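Local atomic coordinates of hydroxylase (Rhodococcus sp., PDB entry 2OR0), a protein that probably acts as an oxygenase of the acyl-CoA dehydrogenase family, using reduced flavin and molecular oxygen to hydroxylate its substrate. Residues V41-E44 against L49-A52; G103-E108 against W163-A168; S131-M136 against C252-G257; W152-G157 against D197-I202. All blocks are in the same frame, centred on the assembly; numbering follows the deposited sequence. Where two conformers were deposited one is given.

Contact 1 (V41-E44 against L49-A52); sequences VQSE and LTDA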
loop_
_atom_site.group_PDB
_atom_site.type_symbol
_atom_site.label_atom_id
_atom_site.label_comp_id
_atom_site.label_asym_id
_atom_site.label_seq_id
_atom_site.Cartn_x
_atom_site.Cartn_y
_atom_site.Cartn_z
ATOM N N VAL A 41 -2.892 19.429 5.382
ATOM C CA VAL A 41 -3.156 20.476 4.392
ATOM C C VAL A 41 -1.834 20.917 3.730
ATOM O O VAL A 41 -1.757 21.103 2.505
ATOM C CB VAL A 41 -3.952 21.666 5.035
ATOM C CG1 VAL A 41 -3.905 22.935 4.171
ATOM C CG2 VAL A 41 -5.380 21.250 5.289
ATOM N N GLN A 42 -0.785 21.032 4.542
ATOM C CA GLN A 42 0.512 21.462 4.029
ATOM C C GLN A 42 1.178 20.415 3.134
ATOM O O GLN A 42 1.737 20.768 2.097
ATOM C CB GLN A 42 1.439 21.910 5.174
ATOM C CG GLN A 42 2.709 22.642 4.683
ATOM C CD GLN A 42 2.384 23.931 3.953
ATOM O OE1 GLN A 42 1.787 24.844 4.531
ATOM N NE2 GLN A 42 2.758 24.008 2.667
ATOM N N SER A 43 1.109 19.133 3.510
ATOM C CA SER A 43 1.625 18.064 2.628
ATOM C C SER A 43 0.870 18.042 1.294
ATOM O O SER A 43 1.438 17.745 0.237
ATOM C CB SER A 43 1.531 16.683 3.285
ATOM O OG SER A 43 2.241 16.634 4.513
ATOM N N GLU A 44 -0.424 18.339 1.341
ATOM C CA GLU A 44 -1.175 18.366 0.113
ATOM C C GLU A 44 -0.738 19.534 -0.775
ATOM O O GLU A 44 -0.480 19.352 -1.964
ATOM C CB GLU A 44 -2.670 18.425 0.367
ATOM C CG GLU A 44 -3.426 17.801 -0.795
ATOM C CD GLU A 44 -4.780 18.309 -0.880
ATOM O OE1 GLU A 44 -5.015 19.393 -0.288
ATOM O OE2 GLU A 44 -5.612 17.638 -1.514
ATOM N N LEU A 49 4.904 14.798 1.542
ATOM C CA LEU A 49 4.774 14.835 2.997
ATOM C C LEU A 49 5.759 15.850 3.549
ATOM O O LEU A 49 6.940 15.822 3.197
ATOM C CB LEU A 49 5.052 13.465 3.642
ATOM C CG LEU A 49 4.099 12.287 3.435
ATOM C CD1 LEU A 49 4.619 11.031 4.081
ATOM C CD2 LEU A 49 2.687 12.596 3.961
ATOM N N THR A 50 5.274 16.757 4.391
ATOM C CA THR A 50 6.164 17.669 5.100
ATOM C C THR A 50 7.166 16.828 5.919
ATOM O O THR A 50 6.925 15.647 6.188
ATOM C CB THR A 50 5.389 18.616 6.066
ATOM O OG1 THR A 50 4.883 17.855 7.164
ATOM C CG2 THR A 50 4.222 19.321 5.369
ATOM N N ASP A 51 8.288 17.430 6.304
ATOM C CA ASP A 51 9.270 16.743 7.147
ATOM C C ASP A 51 8.640 16.354 8.490
ATOM O O ASP A 51 8.851 15.230 8.991
ATOM C CB ASP A 51 10.521 17.606 7.346
ATOM C CG ASP A 51 11.413 17.688 6.081
ATOM O OD1 ASP A 51 11.251 16.889 5.107
ATOM O OD2 ASP A 51 12.298 18.581 6.085
ATOM N N ALA A 52 7.838 17.256 9.055
ATOM C CA ALA A 52 7.090 16.924 10.265
ATOM C C ALA A 52 6.129 15.736 10.079
ATOM O O ALA A 52 6.048 14.892 10.954
ATOM C CB ALA A 52 6.363 18.164 10.847
#

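Contact 2 (G103-E108 against W163-A168); sequences GVHPWE and WAFLGA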
loop_
_atom_site.group_PDB
_atom_site.type_symbol
_atom_site.label_atom_id
_atom_site.label_comp_id
_atom_site.label_asym_id
_atom_site.label_seq_id
_atom_site.Cartn_x
_atom_site.Cartn_y
_atom_site.Cartn_z
ATOM N N GLY A 103 5.861 0.755 4.065
ATOM C CA GLY A 103 5.766 -0.279 5.093
ATOM C C GLY A 103 5.835 -1.729 4.663
ATOM O O GLY A 103 6.114 -2.604 5.486
ATOM N N VAL A 104 5.569 -2.006 3.392
ATOM C CA VAL A 104 5.662 -3.358 2.888
ATOM C C VAL A 104 7.088 -3.747 2.435
ATOM O O VAL A 104 7.439 -4.942 2.359
ATOM C CB VAL A 104 4.618 -3.575 1.755
ATOM C CG1 VAL A 104 4.978 -4.752 0.874
ATOM C CG2 VAL A 104 3.248 -3.818 2.384
ATOM N N HIS A 105 7.899 -2.741 2.112
ATOM C CA HIS A 105 9.246 -2.997 1.592
ATOM C C HIS A 105 10.155 -3.787 2.573
ATOM O O HIS A 105 10.871 -4.682 2.113
ATOM C CB HIS A 105 9.899 -1.708 1.079
ATOM C CG HIS A 105 9.115 -1.034 -0.012
ATOM N ND1 HIS A 105 8.946 0.330 -0.074
ATOM C CD2 HIS A 105 8.416 -1.543 -1.054
ATOM C CE1 HIS A 105 8.196 0.636 -1.119
ATOM N NE2 HIS A 105 7.857 -0.484 -1.727
ATOM N N PRO A 106 10.101 -3.479 3.901
ATOM C CA PRO A 106 10.854 -4.260 4.888
ATOM C C PRO A 106 10.430 -5.715 4.911
ATOM O O PRO A 106 11.240 -6.590 5.221
ATOM C CB PRO A 106 10.481 -3.603 6.217
ATOM C CG PRO A 106 10.138 -2.202 5.857
ATOM C CD PRO A 106 9.379 -2.375 4.569
ATOM N N TRP A 107 9.171 -5.984 4.575
ATOM C CA TRP A 107 8.693 -7.348 4.552
ATOM C C TRP A 107 9.426 -8.158 3.468
ATOM O O TRP A 107 9.899 -9.277 3.722
ATOM C CB TRP A 107 7.160 -7.395 4.401
ATOM C CG TRP A 107 6.643 -8.786 4.379
ATOM C CD1 TRP A 107 6.309 -9.570 5.466
ATOM C CD2 TRP A 107 6.389 -9.579 3.216
ATOM N NE1 TRP A 107 5.884 -10.800 5.028
ATOM C CE2 TRP A 107 5.932 -10.838 3.660
ATOM C CE3 TRP A 107 6.516 -9.349 1.830
ATOM C CZ2 TRP A 107 5.595 -11.866 2.773
ATOM C CZ3 TRP A 107 6.181 -10.361 0.957
ATOM C CH2 TRP A 107 5.716 -11.604 1.423
ATOM N N GLU A 108 9.524 -7.602 2.259
ATOM C CA GLU A 108 10.205 -8.307 1.183
ATOM C C GLU A 108 11.737 -8.358 1.419
ATOM O O GLU A 108 12.357 -9.376 1.175
ATOM C CB GLU A 108 9.905 -7.710 -0.190
ATOM C CG GLU A 108 10.567 -8.511 -1.317
ATOM C CD GLU A 108 10.181 -8.050 -2.707
ATOM O OE1 GLU A 108 9.263 -7.211 -2.835
ATOM O OE2 GLU A 108 10.791 -8.525 -3.680
ATOM N N TRP A 163 16.663 4.560 -0.436
ATOM C CA TRP A 163 16.852 3.440 -1.346
ATOM C C TRP A 163 15.544 3.251 -2.132
ATOM O O TRP A 163 14.486 3.709 -1.694
ATOM C CB TRP A 163 17.168 2.147 -0.582
ATOM C CG TRP A 163 18.499 2.149 0.160
ATOM C CD1 TRP A 163 18.782 2.781 1.338
ATOM C CD2 TRP A 163 19.708 1.497 -0.244
ATOM N NE1 TRP A 163 20.092 2.560 1.698
ATOM C CE2 TRP A 163 20.686 1.782 0.742
ATOM C CE3 TRP A 163 20.065 0.703 -1.345
ATOM C CZ2 TRP A 163 22.001 1.296 0.660
ATOM C CZ3 TRP A 163 21.361 0.201 -1.416
ATOM C CH2 TRP A 163 22.312 0.504 -0.418
ATOM N N ALA A 164 15.616 2.555 -3.262
ATOM C CA ALA A 164 14.415 2.213 -4.017
ATOM C C ALA A 164 14.431 0.752 -4.334
ATOM O O ALA A 164 15.491 0.195 -4.601
ATOM C CB ALA A 164 14.338 3.006 -5.303
ATOM N N PHE A 165 13.243 0.158 -4.303
ATOM C CA PHE A 165 12.993 -1.214 -4.678
ATOM C C PHE A 165 12.231 -1.162 -6.002
ATOM O O PHE A 165 11.076 -0.753 -6.014
ATOM C CB PHE A 165 12.072 -1.814 -3.618
ATOM C CG PHE A 165 12.414 -3.217 -3.211
ATOM C CD1 PHE A 165 12.164 -3.651 -1.892
ATOM C CD2 PHE A 165 12.975 -4.117 -4.110
ATOM C CE1 PHE A 165 12.483 -4.953 -1.489
ATOM C CE2 PHE A 165 13.295 -5.433 -3.693
ATOM C CZ PHE A 165 13.049 -5.830 -2.389
ATOM N N LEU A 166 12.831 -1.560 -7.118
ATOM C CA LEU A 166 12.184 -1.331 -8.418
ATOM C C LEU A 166 12.047 -2.598 -9.214
ATOM O O LEU A 166 12.872 -3.498 -9.071
ATOM C CB LEU A 166 12.989 -0.320 -9.245
ATOM C CG LEU A 166 13.317 1.014 -8.580
ATOM C CD1 LEU A 166 14.462 1.749 -9.345
ATOM C CD2 LEU A 166 12.025 1.880 -8.448
ATOM N N GLY A 167 11.034 -2.667 -10.077
ATOM C CA GLY A 167 10.913 -3.799 -10.999
ATOM C C GLY A 167 11.682 -3.539 -12.287
ATOM O O GLY A 167 11.815 -2.395 -12.727
ATOM N N ALA A 168 12.192 -4.596 -12.900
ATOM C CA ALA A 168 12.865 -4.469 -14.178
ATOM C C ALA A 168 12.746 -5.755 -14.959
ATOM O O ALA A 168 12.699 -6.846 -14.377
ATOM C CB ALA A 168 14.323 -4.107 -13.970
#

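Contact 3 (S131-M136 against C252-G257); sequences SPYAPM and CMFPLG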
loop_
_atom_site.group_PDB
_atom_site.type_symbol
_atom_site.label_atom_id
_atom_site.label_comp_id
_atom_site.label_asym_id
_atom_site.label_seq_id
_atom_site.Cartn_x
_atom_site.Cartn_y
_atom_site.Cartn_z
ATOM N N SER A 131 9.240 2.633 -3.769
ATOM C CA SER A 131 8.789 1.776 -4.852
ATOM C C SER A 131 8.933 2.546 -6.181
ATOM O O SER A 131 9.515 3.636 -6.227
ATOM C CB SER A 131 7.300 1.420 -4.602
ATOM O OG SER A 131 6.470 2.602 -4.611
ATOM N N PRO A 132 8.286 2.057 -7.258
ATOM C CA PRO A 132 7.387 0.924 -7.543
ATOM C C PRO A 132 8.000 -0.379 -8.023
ATOM O O PRO A 132 9.061 -0.397 -8.655
ATOM C CB PRO A 132 6.519 1.478 -8.664
ATOM C CG PRO A 132 7.520 2.278 -9.480
ATOM C CD PRO A 132 8.462 2.911 -8.458
ATOM N N TYR A 133 7.271 -1.463 -7.772
ATOM C CA TYR A 133 7.592 -2.771 -8.328
ATOM C C TYR A 133 7.286 -2.920 -9.812
ATOM O O TYR A 133 7.732 -3.892 -10.409
ATOM C CB TYR A 133 6.822 -3.856 -7.587
ATOM C CG TYR A 133 7.274 -4.044 -6.163
ATOM C CD1 TYR A 133 8.541 -4.524 -5.877
ATOM C CD2 TYR A 133 6.417 -3.745 -5.095
ATOM C CE1 TYR A 133 8.955 -4.712 -4.561
ATOM C CE2 TYR A 133 6.820 -3.947 -3.763
ATOM C CZ TYR A 133 8.099 -4.435 -3.508
ATOM O OH TYR A 133 8.525 -4.625 -2.194
ATOM N N ALA A 134 6.505 -2.006 -10.399
ATOM C CA ALA A 134 6.203 -2.086 -11.838
ATOM C C ALA A 134 7.509 -2.251 -12.616
ATOM O O ALA A 134 8.468 -1.534 -12.364
ATOM C CB ALA A 134 5.437 -0.848 -12.329
ATOM N N PRO A 135 7.557 -3.230 -13.531
ATOM C CA PRO A 135 8.801 -3.572 -14.224
ATOM C C PRO A 135 9.110 -2.598 -15.378
ATOM O O PRO A 135 9.229 -3.024 -16.544
ATOM C CB PRO A 135 8.513 -4.971 -14.750
ATOM C CG PRO A 135 7.060 -4.960 -15.020
ATOM C CD PRO A 135 6.443 -4.101 -13.942
HETATM N N MSE A 136 9.275 -1.325 -15.014
HETATM C CA MSE A 136 9.420 -0.232 -15.972
HETATM C C MSE A 136 10.845 -0.046 -16.478
HETATM O O MSE A 136 11.115 0.793 -17.332
HETATM C CB MSE A 136 8.898 1.082 -15.365
HETATM C CG MSE A 136 7.375 1.226 -15.395
HETATM SE SE MSE A 136 6.650 0.561 -17.078
HETATM C CE MSE A 136 5.838 -1.104 -16.420
ATOM N N CYS A 252 -0.690 -11.604 -1.231
ATOM C CA CYS A 252 -1.456 -11.134 -0.117
ATOM C C CYS A 252 -0.809 -9.894 0.495
ATOM O O CYS A 252 -1.482 -8.859 0.653
ATOM C CB CYS A 252 -1.651 -12.238 0.941
ATOM S SG CYS A 252 -2.613 -11.672 2.379
HETATM N N MSE A 253 0.483 -9.964 0.823
HETATM C CA MSE A 253 1.101 -8.922 1.644
HETATM C C MSE A 253 1.286 -7.575 0.911
HETATM O O MSE A 253 1.132 -6.485 1.515
HETATM C CB MSE A 253 2.462 -9.405 2.193
HETATM C CG MSE A 253 2.360 -10.610 3.151
HETATM SE SE MSE A 253 1.280 -10.171 4.735
HETATM C CE MSE A 253 2.214 -8.700 5.448
ATOM N N PHE A 254 1.667 -7.651 -0.362
ATOM C CA PHE A 254 1.975 -6.429 -1.113
ATOM C C PHE A 254 0.688 -5.603 -1.287
ATOM O O PHE A 254 0.652 -4.466 -0.866
ATOM C CB PHE A 254 2.742 -6.738 -2.436
ATOM C CG PHE A 254 2.683 -5.622 -3.474
ATOM C CD1 PHE A 254 3.147 -4.343 -3.192
ATOM C CD2 PHE A 254 2.171 -5.880 -4.745
ATOM C CE1 PHE A 254 3.066 -3.336 -4.157
ATOM C CE2 PHE A 254 2.107 -4.883 -5.715
ATOM C CZ PHE A 254 2.555 -3.621 -5.414
ATOM N N PRO A 255 -0.378 -6.178 -1.868
ATOM C CA PRO A 255 -1.630 -5.416 -1.951
ATOM C C PRO A 255 -2.339 -5.095 -0.617
ATOM O O PRO A 255 -3.255 -4.259 -0.614
ATOM C CB PRO A 255 -2.518 -6.305 -2.795
ATOM C CG PRO A 255 -1.609 -7.184 -3.527
ATOM C CD PRO A 255 -0.507 -7.471 -2.543
ATOM N N LEU A 256 -1.908 -5.708 0.500
ATOM C CA LEU A 256 -2.626 -5.577 1.781
ATOM C C LEU A 256 -2.522 -4.163 2.315
ATOM O O LEU A 256 -3.521 -3.561 2.733
ATOM C CB LEU A 256 -2.097 -6.584 2.828
ATOM C CG LEU A 256 -2.690 -6.537 4.255
ATOM C CD1 LEU A 256 -4.157 -6.991 4.248
ATOM C CD2 LEU A 256 -1.856 -7.401 5.233
ATOM N N GLY A 257 -1.302 -3.629 2.308
ATOM C CA GLY A 257 -1.077 -2.263 2.744
ATOM C C GLY A 257 -1.804 -1.233 1.897
ATOM O O GLY A 257 -2.311 -0.226 2.415
#

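Contact 4 (W152-G157 against D197-I202); sequences WSFSSG and DTWDVI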
loop_
_atom_site.group_PDB
_atom_site.type_symbol
_atom_site.label_atom_id
_atom_site.label_comp_id
_atom_site.label_asym_id
_atom_site.label_seq_id
_atom_site.Cartn_x
_atom_site.Cartn_y
_atom_site.Cartn_z
ATOM N N TRP A 152 10.351 5.135 -13.999
ATOM C CA TRP A 152 9.257 4.551 -13.229
ATOM C C TRP A 152 8.390 5.704 -12.747
ATOM O O TRP A 152 8.893 6.791 -12.545
ATOM C CB TRP A 152 9.786 3.801 -11.992
ATOM C CG TRP A 152 10.562 2.537 -12.296
ATOM C CD1 TRP A 152 10.113 1.251 -12.203
ATOM C CD2 TRP A 152 11.940 2.453 -12.714
ATOM N NE1 TRP A 152 11.117 0.370 -12.546
ATOM C CE2 TRP A 152 12.248 1.080 -12.863
ATOM C CE3 TRP A 152 12.938 3.403 -12.959
ATOM C CZ2 TRP A 152 13.524 0.627 -13.255
ATOM C CZ3 TRP A 152 14.210 2.951 -13.357
ATOM C CH2 TRP A 152 14.477 1.574 -13.510
ATOM N N SER A 153 7.103 5.458 -12.549
ATOM C CA SER A 153 6.218 6.464 -11.968
ATOM C C SER A 153 5.601 5.955 -10.661
ATOM O O SER A 153 5.739 4.772 -10.332
ATOM C CB SER A 153 5.118 6.808 -12.984
ATOM O OG SER A 153 4.484 5.621 -13.387
ATOM N N PHE A 154 4.909 6.844 -9.934
ATOM C CA PHE A 154 4.184 6.481 -8.709
ATOM C C PHE A 154 5.139 5.987 -7.606
ATOM O O PHE A 154 4.832 5.013 -6.918
ATOM C CB PHE A 154 3.095 5.421 -8.998
ATOM C CG PHE A 154 1.778 5.603 -8.221
ATOM C CD1 PHE A 154 0.539 5.464 -8.885
ATOM C CD2 PHE A 154 1.757 5.841 -6.830
ATOM C CE1 PHE A 154 -0.695 5.583 -8.173
ATOM C CE2 PHE A 154 0.539 5.981 -6.126
ATOM C CZ PHE A 154 -0.683 5.852 -6.792
ATOM N N SER A 155 6.274 6.671 -7.428
ATOM C CA SER A 155 7.200 6.323 -6.342
ATOM C C SER A 155 6.780 7.001 -5.033
ATOM O O SER A 155 7.284 8.064 -4.689
ATOM C CB SER A 155 8.641 6.695 -6.721
ATOM O OG SER A 155 9.567 6.291 -5.716
ATOM N N SER A 156 5.848 6.382 -4.297
ATOM C CA SER A 156 5.218 7.034 -3.138
ATOM C C SER A 156 6.214 7.325 -2.027
ATOM O O SER A 156 7.014 6.459 -1.692
ATOM C CB SER A 156 4.079 6.154 -2.578
ATOM O OG SER A 156 3.121 5.894 -3.576
ATOM N N GLY A 157 6.145 8.526 -1.440
ATOM C CA GLY A 157 7.000 8.891 -0.301
ATOM C C GLY A 157 8.482 9.047 -0.646
ATOM O O GLY A 157 9.321 9.129 0.243
ATOM N N ASP A 197 7.962 17.842 -10.402
ATOM C CA ASP A 197 6.740 18.200 -11.158
ATOM C C ASP A 197 6.096 17.048 -11.942
ATOM O O ASP A 197 5.489 17.243 -12.991
ATOM C CB ASP A 197 6.998 19.439 -12.044
ATOM C CG ASP A 197 7.611 20.581 -11.256
ATOM O OD1 ASP A 197 6.990 21.012 -10.258
ATOM O OD2 ASP A 197 8.735 21.036 -11.595
ATOM N N THR A 198 6.220 15.840 -11.418
ATOM C CA THR A 198 5.652 14.674 -12.071
ATOM C C THR A 198 4.500 14.079 -11.209
ATOM O O THR A 198 3.996 12.999 -11.476
ATOM C CB THR A 198 6.729 13.617 -12.304
ATOM O OG1 THR A 198 7.390 13.332 -11.053
ATOM C CG2 THR A 198 7.756 14.109 -13.377
ATOM N N TRP A 199 4.093 14.800 -10.177
ATOM C CA TRP A 199 2.979 14.334 -9.341
ATOM C C TRP A 199 1.942 15.456 -9.161
ATOM O O TRP A 199 1.675 15.900 -8.049
ATOM C CB TRP A 199 3.533 13.803 -7.998
ATOM C CG TRP A 199 2.506 13.054 -7.138
ATOM C CD1 TRP A 199 2.073 13.421 -5.891
ATOM C CD2 TRP A 199 1.776 11.872 -7.488
ATOM N NE1 TRP A 199 1.143 12.515 -5.422
ATOM C CE2 TRP A 199 0.932 11.558 -6.382
ATOM C CE3 TRP A 199 1.740 11.047 -8.629
ATOM C CZ2 TRP A 199 0.071 10.455 -6.383
ATOM C CZ3 TRP A 199 0.896 9.947 -8.629
ATOM C CH2 TRP A 199 0.066 9.654 -7.508
ATOM N N ASP A 200 1.388 15.950 -10.264
ATOM C CA ASP A 200 0.322 16.943 -10.184
ATOM C C ASP A 200 -1.010 16.246 -10.519
ATOM O O ASP A 200 -1.468 16.237 -11.669
ATOM C CB ASP A 200 0.632 18.118 -11.125
ATOM C CG ASP A 200 -0.301 19.303 -10.924
ATOM O OD1 ASP A 200 -1.122 19.289 -9.982
ATOM O OD2 ASP A 200 -0.208 20.256 -11.736
ATOM N N VAL A 201 -1.612 15.647 -9.486
ATOM C CA VAL A 201 -2.712 14.672 -9.618
ATOM C C VAL A 201 -3.949 15.060 -8.793
ATOM O O VAL A 201 -3.887 15.922 -7.922
ATOM C CB VAL A 201 -2.239 13.242 -9.181
ATOM C CG1 VAL A 201 -1.169 12.714 -10.140
ATOM C CG2 VAL A 201 -1.731 13.256 -7.694
ATOM N N ILE A 202 -5.079 14.420 -9.064
ATOM C CA ILE A 202 -6.331 14.773 -8.367
ATOM C C ILE A 202 -6.454 14.354 -6.883
ATOM O O ILE A 202 -7.295 14.913 -6.158
ATOM C CB ILE A 202 -7.564 14.307 -9.150
ATOM C CG1 ILE A 202 -7.536 12.799 -9.382
ATOM C CG2 ILE A 202 -7.650 15.058 -10.486
ATOM C CD1 ILE A 202 -8.440 11.973 -8.472
#

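Contact 1 (V41-E44 against L49-A52)
The hydroxyl of Ser-43 receives the backbone N-H of Thr-50, with OG 3.0 Å from N and a nearly straight N-H...O angle of 167°. The same OG has a second, weak bond to the carbonyl of Gln-39 one turn earlier, so the oxygen is tied both to its own helix and to the chain that follows the turn. With OG anti to the carbonyl carbon (chi1 -58°), the hydroxyl points at the chain of Leu-49 and Thr-50. Ser-43 CB rests 3.7 Å from Leu-49 CA, and the methyl CG2 of Thr-50 comes to 3.4 Å from Ser-43 OG. That methyl also meets Gln-42 CG at 3.7 Å, the two side chains crossing at about a right angle; the amide of Gln-42 turns off to Asp-46. Were Ser-43 an alanine, the buried N-H of Thr-50 is likely to lose its acceptor, and the turn could shift against helix 33-46. Thr-50 OG1 takes the N-H of Ala-53 and is also bonded to Gln-39 NE2. The whole forms the short connection between helices 33-46 and 51-60, with Thr-50 as the N-cap of the second.

Contact 2 (G103-E108 against W163-A168)
His-105 on the short helix 105-109 faces Phe-165 of strand 163-170, their CA atoms 7.5 Å apart. At that spacing the backbones do not bond to each other, and the gap is bridged by the Phe-165 ring, which reaches from the strand to the helix. The carbonyl oxygen of His-105 lies in the ring plane at its edge, 4.0 Å from CE1, where it faces the weakly positive C-H rim. Over one face, offset toward the rim, stands Glu-108 OE1, 4.0 Å above the plane of the Phe-165 ring. Glu-108 CD lies just beyond the ring outline and touches Phe-165 CZ at 3.6 Å. The glutamate chain is fully extended (chi1 -177°), which brings its carboxylate to the ring with the two planes 31° apart. OE2 is hydrogen-bonded to His-184 ND1 on the neighbouring strand 182-188 and OE1 weakly to Tyr-133 OH, which together help to fix the carboxylate beside the ring. His-105 adds CB, 4.2 Å from Phe-165 CD1, while its ND1 bonds to the carbonyl of Met-129. This buried seam joins helix to sheet, consistent with the packing of the N-terminal helical domain on the middle beta domain in the acyl-CoA dehydrogenase fold.

Contact 3 (S131-M136 against C252-G257)
Tyr-133 turns the edge of its ring into the face of Phe-254, a T-shaped pair with the planes at 86° and the centroids 5.1 Å apart. The edge is formed by CD2 and CE2 of the tyrosine: CD2 sits 3.5 Å from Phe-254 CE1, and CE2 is 3.7 Å from Phe-254 CD1. The tyrosine edge therefore lies over the CD1-CE1 side of the phenyl ring and not over its middle. Phe-254 has CG anti to the backbone N (chi1 160°), which carries the ring out from the helix toward the loop, where its face meets the tyrosine; the two side chains slide past each other in opposite directions. The tyrosine hydroxyl takes no part here; it has a weak hydrogen bond to Glu-108 OE1. The Tyr-133 ring also meets those of Phe-165 and His-184, and Phe-254 meets Tyr-250, so the pair belongs to a larger aromatic cluster. Replacing Phe-254 by alanine would probably take away the aromatic face against which the CD2 edge rests and open a gap between loop and helix. The contact joins the loop after strand 129-130 to helix 250-277, consistent with the seam between the beta domain and the C-terminal helices in acyl-CoA dehydrogenases.

Contact 4 (W152-G157 against D197-I202)
The face of the Phe-154 ring receives the outer corner of Trp-199, whose CH2 stands 3.9 Å above the plane, over the ring centre. In the plane of the same phenyl ring, at its edge, lies the hydroxyl OG of Ser-156, two residues along, which is hydrogen-bonded to Ser-209 OG and Trp-97 NE1. The indole has Val-201 CG2 over the centre of one face, which probably helps to limit its rotation. The aromatic pair is edge-to-face but well tilted, the planes at 51° and the centroids of the two six-membered rings 5.0 Å apart. On the tryptophan CH2 alone makes the touch, at 3.9 Å from Phe-154 CZ and 4.0 Å from Phe-154 CE2, so the contact is small and apolar. A chi1 of -169° swings the Trp-199 indole away from its own backbone N and sends the benzo end toward the strand. The polar end of the indole is satisfied apart from this contact: NE1 bonds to the carbonyl of Leu-204. Phe-154 itself has a left-handed helical backbone conformation (phi 64°). In this partly exposed aromatic pair the loop between strands 193-195 and 210-214 packs against Phe-154 of strand 145-155, an arrangement consistent with the middle beta domain of the acyl-CoA dehydrogenase fold.

Contacts 1 and 2 are buried, contact 3 is partly so, and contact 4 lies at the surface. Contact 1 stands apart, a local helix-to-helix connection resting on a hydroxyl-to-backbone bond and touching none of the others; the other three rely on aromatic rings. Contacts 2 and 3 are neighbours, their centres about 8 Å apart and linked through the Glu-108 and Tyr-133 side chains, one joining sheet to helix 105-109 and the other loop to helix 250-277. Contact 4 shares the sheet with contact 2, where Trp-152 NE1 reaches Gly-167 O, and meets contact 3 through Ser-131 O and Ser-155 OG. A buried carboxylate lies against a ring only in contact 2, while contacts 3 and 4 pair ring with ring.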